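Local structure of glutathione S-transferase domain (Xanthobacter autotrophicus, 4HZ2) at residues Lys36-Leu41 with His46-Val51; Thr83-Ser88 with Leu92-Glu97; His113-Phe118 with Pro169-Glu174. The protein binds glutathione and is probably a glutathione-dependent transferase of the glutathione S-transferase family, found here as a two-subunit assembly. All coordinates share one frame; numbering follows the deposited sequence.

In the fold
The three contacts follow one another along the chain, each closing before the next opens. Contacts 1 and 2 belong to the N-terminal glutathione-binding domain, their centres about 11 Å apart; they reach the same four-stranded sheet through its outermost strands, 49-52 and 84-86, and touch where helix 32-43 packs on helix 88-96, with L41 against F95 and K36 close to S88. Contact 3 lies in the all-helical C-terminal half, its centre about 18 Å from that of contact 2 and about 22 Å from that of contact 1. Helix 88-96 leads on to helix 107-137, with L93 packed on L116; contact 2 carries the glutathione-binding E87 and S88, and contacts 2 and 3 lie beside the subunit interface.

Contact 1. Residues Lys36-Leu41 with His46-Val51; sequences KAAQIL and HDFEWV
With CG placed between its own backbone N and carbonyl carbon (chi1 55°), the ring of F48 swings over helix 32-43, where L41, its CG anti to the carbonyl carbon (chi1 -69°), offers the start of its side chain. The ring spans about one turn of the helix, from L41 to A38. L41 CB lies 3.8 Å from CD1 of F48, and L41 CD1 adds a second touch to the same ring atom at 3.9 Å. One turn back, CZ at the far end of the F48 ring meets the methyl CB of A38 at 3.9 Å. Both aliphatic groups come in oblique to the ring. The other branch of L41 turns to H46: CD2 packs at 3.9 Å against H46 CB, the two side chains crossing at about a right angle. A single polar link accompanies this packing, from H46 N to L41 O at 2.8 Å; the bond is fairly straight, 157° at the hydrogen, and ties the chain leaving the turn to the last residues of the helix. The polar end of the imidazole has its own partner: H46 ND1 is hydrogen-bonded to T44 OG1. Were F48 an alanine, A38 CB and the CB and CD1 of L41 would probably lose their aromatic partner and a gap would open beside the helix. The contact belongs to a beta-alpha-beta unit made of strand 24-27, helix 32-43 and strand 49-52. I25 of strand 24-27 touches A38, L41 and F48 alike, while L41 also reaches F95 of helix 88-96, on which helix 32-43 packs.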
loop_
_atom_site.group_PDB
_atom_site.type_symbol
_atom_site.label_atom_id
_atom_site.label_comp_id
_atom_site.label_asym_id
_atom_site.label_seq_id
_atom_site.Cartn_x
_atom_site.Cartn_y
_atom_site.Cartn_z
ATOM N N LYS B 36 12.976 3.099 6.698
ATOM C CA LYS B 36 11.800 3.050 7.589
ATOM C C LYS B 36 12.037 2.021 8.690
ATOM O O LYS B 36 11.747 2.273 9.867
ATOM C CB LYS B 36 10.513 2.648 6.858
ATOM C CG LYS B 36 10.041 3.673 5.811
ATOM C CD LYS B 36 8.980 3.057 4.915
ATOM C CE LYS B 36 8.530 3.934 3.764
ATOM N NZ LYS B 36 7.538 3.204 2.915
ATOM N N ALA B 37 12.527 0.852 8.275
ATOM C CA ALA B 37 12.711 -0.250 9.214
ATOM C C ALA B 37 13.803 0.107 10.227
ATOM O O ALA B 37 13.595 -0.036 11.444
ATOM C CB ALA B 37 13.052 -1.573 8.507
ATOM N N ALA B 38 14.968 0.552 9.750
ATOM C CA ALA B 38 16.046 0.915 10.671
ATOM C C ALA B 38 15.599 2.039 11.616
ATOM O O ALA B 38 15.898 2.017 12.835
ATOM C CB ALA B 38 17.314 1.308 9.921
ATOM N N GLN B 39 14.908 3.033 11.065
ATOM C CA GLN B 39 14.533 4.176 11.862
ATOM C C GLN B 39 13.552 3.820 12.974
ATOM O O GLN B 39 13.707 4.292 14.113
ATOM C CB GLN B 39 13.912 5.254 10.953
ATOM C CG GLN B 39 13.554 6.551 11.661
ATOM C CD GLN B 39 14.794 7.289 12.170
ATOM O OE1 GLN B 39 15.442 8.082 11.439
ATOM N NE2 GLN B 39 15.133 7.039 13.420
ATOM N N ILE B 40 12.529 3.004 12.681
ATOM C CA ILE B 40 11.593 2.652 13.759
ATOM C C ILE B 40 12.247 1.713 14.787
ATOM O O ILE B 40 11.946 1.797 15.976
ATOM C CB ILE B 40 10.276 2.039 13.225
ATOM C CG1 ILE B 40 9.198 2.058 14.295
ATOM C CG2 ILE B 40 10.506 0.654 12.630
ATOM C CD1 ILE B 40 8.807 3.458 14.736
ATOM N N LEU B 41 13.132 0.826 14.345
ATOM C CA LEU B 41 13.874 -0.015 15.315
ATOM C C LEU B 41 14.729 0.825 16.268
ATOM O O LEU B 41 14.762 0.602 17.493
ATOM C CB LEU B 41 14.730 -1.063 14.600
ATOM C CG LEU B 41 13.921 -2.153 13.913
ATOM C CD1 LEU B 41 14.826 -3.161 13.225
ATOM C CD2 LEU B 41 13.040 -2.861 14.929
ATOM N N HIS B 46 15.486 -0.917 19.757
ATOM C CA HIS B 46 15.938 -2.244 19.347
ATOM C C HIS B 46 17.319 -2.205 18.710
ATOM O O HIS B 46 17.541 -1.444 17.765
ATOM C CB HIS B 46 14.950 -2.878 18.358
ATOM C CG HIS B 46 13.631 -3.225 18.969
ATOM N ND1 HIS B 46 12.536 -2.395 18.884
ATOM C CD2 HIS B 46 13.238 -4.301 19.695
ATOM C CE1 HIS B 46 11.518 -2.948 19.517
ATOM N NE2 HIS B 46 11.918 -4.103 20.024
ATOM N N ASP B 47 18.230 -3.028 19.220
ATOM C CA ASP B 47 19.504 -3.276 18.557
ATOM C C ASP B 47 19.293 -4.234 17.386
ATOM O O ASP B 47 18.501 -5.182 17.483
ATOM C CB ASP B 47 20.499 -3.893 19.541
ATOM C CG ASP B 47 21.298 -2.849 20.285
ATOM O OD1 ASP B 47 21.381 -1.703 19.791
ATOM O OD2 ASP B 47 21.843 -3.170 21.355
ATOM N N PHE B 48 20.010 -4.011 16.290
ATOM C CA PHE B 48 19.907 -4.902 15.134
ATOM C C PHE B 48 21.223 -4.961 14.378
ATOM O O PHE B 48 22.068 -4.067 14.506
ATOM C CB PHE B 48 18.788 -4.463 14.176
ATOM C CG PHE B 48 18.917 -3.040 13.702
ATOM C CD1 PHE B 48 18.377 -1.988 14.437
ATOM C CD2 PHE B 48 19.603 -2.746 12.533
ATOM C CE1 PHE B 48 18.508 -0.673 14.002
ATOM C CE2 PHE B 48 19.747 -1.434 12.106
ATOM C CZ PHE B 48 19.195 -0.398 12.837
ATOM N N GLU B 49 21.396 -6.035 13.613
ATOM C CA GLU B 49 22.507 -6.173 12.690
ATOM C C GLU B 49 21.993 -5.917 11.274
ATOM O O GLU B 49 20.961 -6.457 10.873
ATOM C CB GLU B 49 23.082 -7.586 12.798
ATOM C CG GLU B 49 23.931 -8.034 11.619
ATOM C CD GLU B 49 24.438 -9.465 11.772
ATOM O OE1 GLU B 49 24.335 -10.026 12.889
ATOM O OE2 GLU B 49 24.948 -10.029 10.775
ATOM N N TRP B 50 22.719 -5.097 10.518
ATOM C CA TRP B 50 22.402 -4.842 9.124
ATOM C C TRP B 50 23.077 -5.859 8.195
ATOM O O TRP B 50 24.281 -6.138 8.332
ATOM C CB TRP B 50 22.871 -3.436 8.763
ATOM C CG TRP B 50 22.597 -3.021 7.355
ATOM C CD1 TRP B 50 23.415 -3.181 6.277
ATOM C CD2 TRP B 50 21.422 -2.359 6.878
ATOM N NE1 TRP B 50 22.818 -2.668 5.152
ATOM C CE2 TRP B 50 21.594 -2.154 5.493
ATOM C CE3 TRP B 50 20.235 -1.927 7.486
ATOM C CZ2 TRP B 50 20.632 -1.526 4.706
ATOM C CZ3 TRP B 50 19.276 -1.291 6.694
ATOM C CH2 TRP B 50 19.484 -1.103 5.324
ATOM N N VAL B 51 22.288 -6.400 7.263
ATOM C CA VAL B 51 22.770 -7.321 6.243
ATOM C C VAL B 51 22.524 -6.705 4.868
ATOM O O VAL B 51 21.386 -6.680 4.373
ATOM C CB VAL B 51 22.059 -8.684 6.319
ATOM C CG1 VAL B 51 22.686 -9.663 5.324
ATOM C CG2 VAL B 51 22.115 -9.230 7.737
#

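Contact 2. Residues Thr83-Ser88 with Leu92-Glu97; sequences TALRES and LLHFAE. With GSH (glutathione), chain F.
Part of the site that holds the gamma-glutamyl end of glutathione lies here, at the turn from strand 84-86 into helix 88-96, and the strand and helix also pack on each other through L85 and H94. E87, the N-cap residue of the helix, takes the ligand's amino group: GSH N1 donates to E87 OE1 at 2.6 Å, the side chain being bent at chi2 (-64°) to bring the carboxylate there. S88 grips both oxygens of the ligand's carboxylate. Its backbone N reaches GSH O11 at 2.8 Å in an almost straight bond (169°), and S88 OG donates to GSH O12 at the same 2.8 Å. Such an acid-serine pair at the start of this helix is the familiar gamma-glutamyl recognition element of the thioredoxin-like glutathione S-transferase domain. An anion set at the helix's N-terminal end would probably be favoured by the helix dipole. S88 OG is also hydrogen-bonded to K36 NZ, and the ligand is also hydrogen-bonded to S55 OG, V74 O and Q120 OE1. In the first turn, L92 N donates to S88 O at 3.0 Å. Farther along, L85 CD1 sits over one face of the H94 imidazole, a CH-pi contact 3.7 Å from the ring centroid and displaced toward the rim at CD2. The same methyl meets F95 CE1 obliquely at 3.9 Å, while H94 CD2 lies over the centre of the F95 ring. H94 ND1 is hydrogen-bonded to T110 of the second subunit, and R86 NE forms a salt bridge with E114 of that subunit.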
loop_
_atom_site.group_PDB
_atom_site.type_symbol
_atom_site.label_atom_id
_atom_site.label_comp_id
_atom_site.label_asym_id
_atom_site.label_seq_id
_atom_site.Cartn_x
_atom_site.Cartn_y
_atom_site.Cartn_z
ATOM N N THR B 83 11.602 -15.470 13.201
ATOM C CA THR B 83 10.458 -14.845 12.524
ATOM C C THR B 83 10.885 -13.756 11.548
ATOM O O THR B 83 11.616 -12.817 11.927
ATOM C CB THR B 83 9.497 -14.217 13.550
ATOM O OG1 THR B 83 9.125 -15.204 14.511
ATOM C CG2 THR B 83 8.239 -13.683 12.873
ATOM N N ALA B 84 10.421 -13.873 10.300
ATOM C CA ALA B 84 10.757 -12.894 9.270
ATOM C C ALA B 84 9.582 -11.966 8.992
ATOM O O ALA B 84 8.505 -12.417 8.612
ATOM C CB ALA B 84 11.185 -13.591 7.988
ATOM N N LEU B 85 9.822 -10.672 9.184
ATOM C CA LEU B 85 8.830 -9.631 8.962
ATOM C C LEU B 85 9.185 -8.903 7.665
ATOM O O LEU B 85 10.350 -8.646 7.379
ATOM C CB LEU B 85 8.817 -8.643 10.140
ATOM C CG LEU B 85 8.516 -9.236 11.538
ATOM C CD1 LEU B 85 8.544 -8.147 12.606
ATOM C CD2 LEU B 85 7.187 -9.990 11.588
ATOM N N ARG B 86 8.174 -8.572 6.875
ATOM C CA ARG B 86 8.394 -7.922 5.591
ATOM C C ARG B 86 7.405 -6.773 5.407
ATOM O O ARG B 86 6.494 -6.584 6.250
ATOM C CB ARG B 86 8.151 -8.931 4.498
ATOM C CG ARG B 86 6.790 -9.576 4.680
ATOM C CD ARG B 86 6.458 -10.536 3.580
ATOM N NE ARG B 86 5.178 -11.209 3.820
ATOM C CZ ARG B 86 4.701 -12.169 3.030
ATOM N NH1 ARG B 86 5.403 -12.520 1.960
ATOM N NH2 ARG B 86 3.522 -12.752 3.292
ATOM N N GLU B 87 7.574 -6.019 4.306
ATOM C CA GLU B 87 6.750 -4.830 3.993
ATOM C C GLU B 87 7.061 -3.678 4.942
ATOM O O GLU B 87 6.646 -3.666 6.109
ATOM C CB GLU B 87 5.235 -5.124 3.957
ATOM C CG GLU B 87 4.836 -6.011 2.791
ATOM C CD GLU B 87 5.110 -5.318 1.464
ATOM O OE1 GLU B 87 4.894 -4.070 1.395
ATOM O OE2 GLU B 87 5.529 -5.999 0.500
ATOM N N SER B 88 7.767 -2.680 4.435
ATOM C CA SER B 88 8.250 -1.610 5.300
ATOM C C SER B 88 7.156 -0.966 6.144
ATOM O O SER B 88 7.409 -0.611 7.287
ATOM C CB SER B 88 9.039 -0.554 4.505
ATOM O OG SER B 88 8.198 0.103 3.580
ATOM N N LEU B 92 6.793 -0.811 10.200
ATOM C CA LEU B 92 6.522 0.370 11.009
ATOM C C LEU B 92 5.386 0.106 11.987
ATOM O O LEU B 92 5.487 0.447 13.157
ATOM C CB LEU B 92 6.109 1.565 10.134
ATOM C CG LEU B 92 7.188 2.316 9.308
ATOM C CD1 LEU B 92 6.596 3.343 8.317
ATOM C CD2 LEU B 92 8.285 2.926 10.225
ATOM N N LEU B 93 4.299 -0.485 11.505
ATOM C CA LEU B 93 3.158 -0.806 12.365
ATOM C C LEU B 93 3.519 -1.807 13.445
ATOM O O LEU B 93 2.984 -1.748 14.538
ATOM C CB LEU B 93 1.981 -1.334 11.527
ATOM C CG LEU B 93 1.227 -0.282 10.704
ATOM C CD1 LEU B 93 0.432 -0.984 9.599
ATOM C CD2 LEU B 93 0.302 0.495 11.643
ATOM N N HIS B 94 4.426 -2.720 13.144
ATOM C CA HIS B 94 4.683 -3.801 14.095
ATOM C C HIS B 94 5.446 -3.280 15.314
ATOM O O HIS B 94 5.103 -3.583 16.490
ATOM C CB HIS B 94 5.521 -4.896 13.408
ATOM C CG HIS B 94 5.866 -6.028 14.317
ATOM N ND1 HIS B 94 5.007 -7.083 14.534
ATOM C CD2 HIS B 94 6.960 -6.254 15.095
ATOM C CE1 HIS B 94 5.570 -7.934 15.386
ATOM N NE2 HIS B 94 6.744 -7.446 15.757
ATOM N N PHE B 95 6.525 -2.546 15.034
ATOM C CA PHE B 95 7.370 -1.997 16.105
ATOM C C PHE B 95 6.856 -0.734 16.783
ATOM O O PHE B 95 7.250 -0.440 17.906
ATOM C CB PHE B 95 8.802 -1.818 15.616
ATOM C CG PHE B 95 9.466 -3.127 15.313
ATOM C CD1 PHE B 95 9.545 -3.578 13.999
ATOM C CD2 PHE B 95 9.927 -3.951 16.350
ATOM C CE1 PHE B 95 10.107 -4.798 13.697
ATOM C CE2 PHE B 95 10.502 -5.190 16.054
ATOM C CZ PHE B 95 10.614 -5.600 14.714
ATOM N N ALA B 96 5.978 0.026 16.117
ATOM C CA ALA B 96 5.469 1.232 16.739
ATOM C C ALA B 96 4.311 0.953 17.684
ATOM O O ALA B 96 3.950 1.801 18.506
ATOM C CB ALA B 96 5.074 2.223 15.683
ATOM N N GLU B 97 3.771 -0.265 17.616
ATOM C CA GLU B 97 2.629 -0.650 18.430
ATOM C C GLU B 97 2.945 -0.443 19.909
ATOM O O GLU B 97 3.991 -0.901 20.397
ATOM C CB GLU B 97 2.276 -2.115 18.133
ATOM C CG GLU B 97 0.972 -2.614 18.707
ATOM C CD GLU B 97 -0.243 -1.931 18.099
ATOM O OE1 GLU B 97 -0.910 -1.201 18.854
ATOM O OE2 GLU B 97 -0.545 -2.137 16.878
HETATM N N1 GSH F . 5.924 -2.695 -0.598
HETATM C CA1 GSH F . 7.387 -2.918 -0.318
HETATM C C1 GSH F . 7.804 -2.254 0.975
HETATM O O11 GSH F . 8.593 -2.867 1.747
HETATM O O12 GSH F . 7.360 -1.088 1.236
HETATM C CB1 GSH F . 8.268 -2.397 -1.449
HETATM C CG1 GSH F . 9.717 -2.667 -1.095
HETATM C CD1 GSH F . 10.627 -2.570 -2.298
HETATM O OE1 GSH F . 10.204 -2.121 -3.367
HETATM N N2 GSH F . 11.893 -2.981 -2.100
HETATM C CA2 GSH F . 12.900 -2.887 -3.158
HETATM C C2 GSH F . 13.369 -4.256 -3.573
HETATM O O2 GSH F . 13.574 -5.142 -2.717
HETATM C CB2 GSH F . 14.014 -1.890 -2.728
HETATM S SG2 GSH F . 13.440 -0.235 -2.137
HETATM N N3 GSH F . 13.546 -4.481 -4.880
HETATM C CA3 GSH F . 13.145 -5.733 -5.517
HETATM C C3 GSH F . 14.285 -6.581 -6.042
HETATM O O31 GSH F . 14.025 -7.732 -6.468
HETATM O O32 GSH F . 15.441 -6.105 -6.037
#

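Contact 3. Residues His113-Phe118 with Pro169-Glu174; sequences HEWLFF and PWLVGE
W115 spreads its indole over L171, and these two residues, with V172 beside them, account for the whole contact between helix 107-137 and the loop at 169-174. L171 lies against one face of the ring system with two parts of its side chain. Its CB is over the five-membered ring, in a CH-pi contact 3.9 Å from the centroid and 22° off the ring normal, and its CD2 reaches the six-membered ring 3.8 Å from W115 CZ2, nearer the rim than the middle. The leucine presents both groups to the indole with CG anti to its carbonyl carbon (chi1 -71°), and its branch continues along the aromatic face. V172 comes from another direction: its CG2 meets W115 CD1 at 3.6 Å near the plane of the ring, at the edge, and the two side chains slide past each other in opposite directions. The indole N-H also finds an acceptor in the loop backbone. W115 NE1 lies 3.0 Å from L171 O, but the angle of 131° at the hydrogen makes this a weak hydrogen bond. Thus the one tryptophan meets the loop by face, edge and N-H, which together probably limit how far the indole can turn. Both segments lie in the helical C-terminal domain of the glutathione S-transferase fold, where the contact ties the loop before helix 178-187 to the long helix 107-137. L171 N is itself hydrogen-bonded to D180 OD1 at the start of helix 178-187. W115 has H164 edge-to-face and V160 from helix 144-165, and A179 and L183 from helix 178-187, while R86 of the second subunit makes a cation-pi contact; V172 rests on A108, R111 and V112 of helix 107-137.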
loop_
_atom_site.group_PDB
_atom_site.type_symbol
_atom_site.label_atom_id
_atom_site.label_comp_id
_atom_site.label_asym_id
_atom_site.label_seq_id
_atom_site.Cartn_x
_atom_site.Cartn_y
_atom_site.Cartn_z
ATOM N N HIS B 113 -3.310 4.832 8.999
ATOM C CA HIS B 113 -3.447 3.824 7.938
ATOM C C HIS B 113 -3.635 4.461 6.584
ATOM O O HIS B 113 -3.038 4.007 5.607
ATOM C CB HIS B 113 -4.616 2.865 8.208
ATOM C CG HIS B 113 -4.426 2.030 9.430
ATOM N ND1 HIS B 113 -5.482 1.589 10.195
ATOM C CD2 HIS B 113 -3.302 1.484 9.985
ATOM C CE1 HIS B 113 -5.020 0.838 11.190
ATOM N NE2 HIS B 113 -3.705 0.776 11.096
ATOM N N GLU B 114 -4.501 5.478 6.518
ATOM C CA GLU B 114 -4.772 6.154 5.233
ATOM C C GLU B 114 -3.497 6.694 4.602
ATOM O O GLU B 114 -3.247 6.487 3.410
ATOM C CB GLU B 114 -5.803 7.271 5.406
ATOM C CG GLU B 114 -7.165 6.754 5.798
ATOM C CD GLU B 114 -8.135 7.884 6.063
ATOM O OE1 GLU B 114 -7.647 9.037 6.207
ATOM O OE2 GLU B 114 -9.362 7.627 6.153
ATOM N N TRP B 115 -2.679 7.378 5.395
ATOM C CA TRP B 115 -1.422 7.892 4.860
ATOM C C TRP B 115 -0.472 6.757 4.444
ATOM O O TRP B 115 0.276 6.905 3.466
ATOM C CB TRP B 115 -0.721 8.833 5.854
ATOM C CG TRP B 115 -1.398 10.120 6.015
ATOM C CD1 TRP B 115 -1.944 10.638 7.173
ATOM C CD2 TRP B 115 -1.520 11.153 5.017
ATOM N NE1 TRP B 115 -2.462 11.908 6.923
ATOM C CE2 TRP B 115 -2.163 12.254 5.629
ATOM C CE3 TRP B 115 -1.134 11.256 3.672
ATOM C CZ2 TRP B 115 -2.494 13.414 4.920
ATOM C CZ3 TRP B 115 -1.441 12.445 2.962
ATOM C CH2 TRP B 115 -2.109 13.505 3.608
ATOM N N LEU B 116 -0.473 5.642 5.182
ATOM C CA LEU B 116 0.431 4.552 4.801
ATOM C C LEU B 116 0.020 3.931 3.464
ATOM O O LEU B 116 0.899 3.544 2.675
ATOM C CB LEU B 116 0.449 3.447 5.883
ATOM C CG LEU B 116 0.932 3.847 7.279
ATOM C CD1 LEU B 116 0.861 2.655 8.220
ATOM C CD2 LEU B 116 2.375 4.378 7.221
ATOM N N PHE B 117 -1.291 3.785 3.203
ATOM C CA PHE B 117 -1.697 3.234 1.918
ATOM C C PHE B 117 -1.529 4.252 0.789
ATOM O O PHE B 117 -1.119 3.898 -0.335
ATOM C CB PHE B 117 -3.113 2.608 1.970
ATOM C CG PHE B 117 -3.156 1.372 2.795
ATOM C CD1 PHE B 117 -2.543 0.205 2.349
ATOM C CD2 PHE B 117 -3.761 1.393 4.028
ATOM C CE1 PHE B 117 -2.539 -0.963 3.130
ATOM C CE2 PHE B 117 -3.764 0.249 4.841
ATOM C CZ PHE B 117 -3.158 -0.939 4.381
ATOM N N PHE B 118 -1.820 5.522 1.094
ATOM C CA PHE B 118 -1.468 6.591 0.157
ATOM C C PHE B 118 0.004 6.532 -0.216
ATOM O O PHE B 118 0.380 6.628 -1.403
ATOM C CB PHE B 118 -1.845 7.977 0.721
ATOM C CG PHE B 118 -1.212 9.132 -0.006
ATOM C CD1 PHE B 118 -1.811 9.674 -1.150
ATOM C CD2 PHE B 118 -0.048 9.735 0.494
ATOM C CE1 PHE B 118 -1.225 10.764 -1.791
ATOM C CE2 PHE B 118 0.536 10.821 -0.145
ATOM C CZ PHE B 118 -0.076 11.352 -1.280
ATOM N N PRO B 169 0.725 20.899 11.229
ATOM C CA PRO B 169 2.168 20.619 11.100
ATOM C C PRO B 169 2.540 19.135 11.018
ATOM O O PRO B 169 3.666 18.823 10.591
ATOM C CB PRO B 169 2.757 21.242 12.378
ATOM C CG PRO B 169 1.612 21.248 13.359
ATOM C CD PRO B 169 0.412 21.581 12.501
ATOM N N TRP B 170 1.620 18.245 11.411
ATOM C CA TRP B 170 1.842 16.791 11.365
ATOM C C TRP B 170 0.777 16.116 10.521
ATOM O O TRP B 170 -0.329 16.640 10.369
ATOM C CB TRP B 170 1.809 16.215 12.790
ATOM C CG TRP B 170 2.776 16.889 13.693
ATOM C CD1 TRP B 170 2.481 17.732 14.742
ATOM C CD2 TRP B 170 4.216 16.774 13.663
ATOM N NE1 TRP B 170 3.649 18.152 15.358
ATOM C CE2 TRP B 170 4.725 17.574 14.719
ATOM C CE3 TRP B 170 5.120 16.094 12.836
ATOM C CZ2 TRP B 170 6.096 17.712 14.959
ATOM C CZ3 TRP B 170 6.492 16.216 13.089
ATOM C CH2 TRP B 170 6.963 17.027 14.130
ATOM N N LEU B 171 1.075 14.929 9.993
ATOM C CA LEU B 171 0.096 14.235 9.146
ATOM C C LEU B 171 -1.182 13.778 9.895
ATOM O O LEU B 171 -2.266 13.735 9.306
ATOM C CB LEU B 171 0.728 13.053 8.404
ATOM C CG LEU B 171 1.701 13.487 7.290
ATOM C CD1 LEU B 171 2.361 12.232 6.690
ATOM C CD2 LEU B 171 1.003 14.323 6.208
ATOM N N VAL B 172 -1.057 13.457 11.180
ATOM C CA VAL B 172 -2.190 12.954 11.979
ATOM C C VAL B 172 -2.200 13.569 13.371
ATOM O O VAL B 172 -1.158 13.609 14.031
ATOM C CB VAL B 172 -2.116 11.420 12.165
ATOM C CG1 VAL B 172 -3.277 10.940 13.031
ATOM C CG2 VAL B 172 -2.100 10.734 10.807
ATOM N N GLY B 173 -3.375 14.015 13.819
ATOM C CA GLY B 173 -3.505 14.537 15.157
ATOM C C GLY B 173 -2.573 15.698 15.424
ATOM O O GLY B 173 -2.362 16.536 14.541
ATOM N N GLU B 174 -2.032 15.747 16.650
ATOM C CA GLU B 174 -1.257 16.876 17.150
ATOM C C GLU B 174 0.232 16.565 17.403
ATOM O O GLU B 174 0.936 17.324 18.073
ATOM C CB GLU B 174 -1.948 17.445 18.402
ATOM C CG GLU B 174 -3.346 17.949 18.035
ATOM C CD GLU B 174 -4.059 18.643 19.155
ATOM O OE1 GLU B 174 -3.458 18.768 20.242
ATOM O OE2 GLU B 174 -5.220 19.059 18.932
#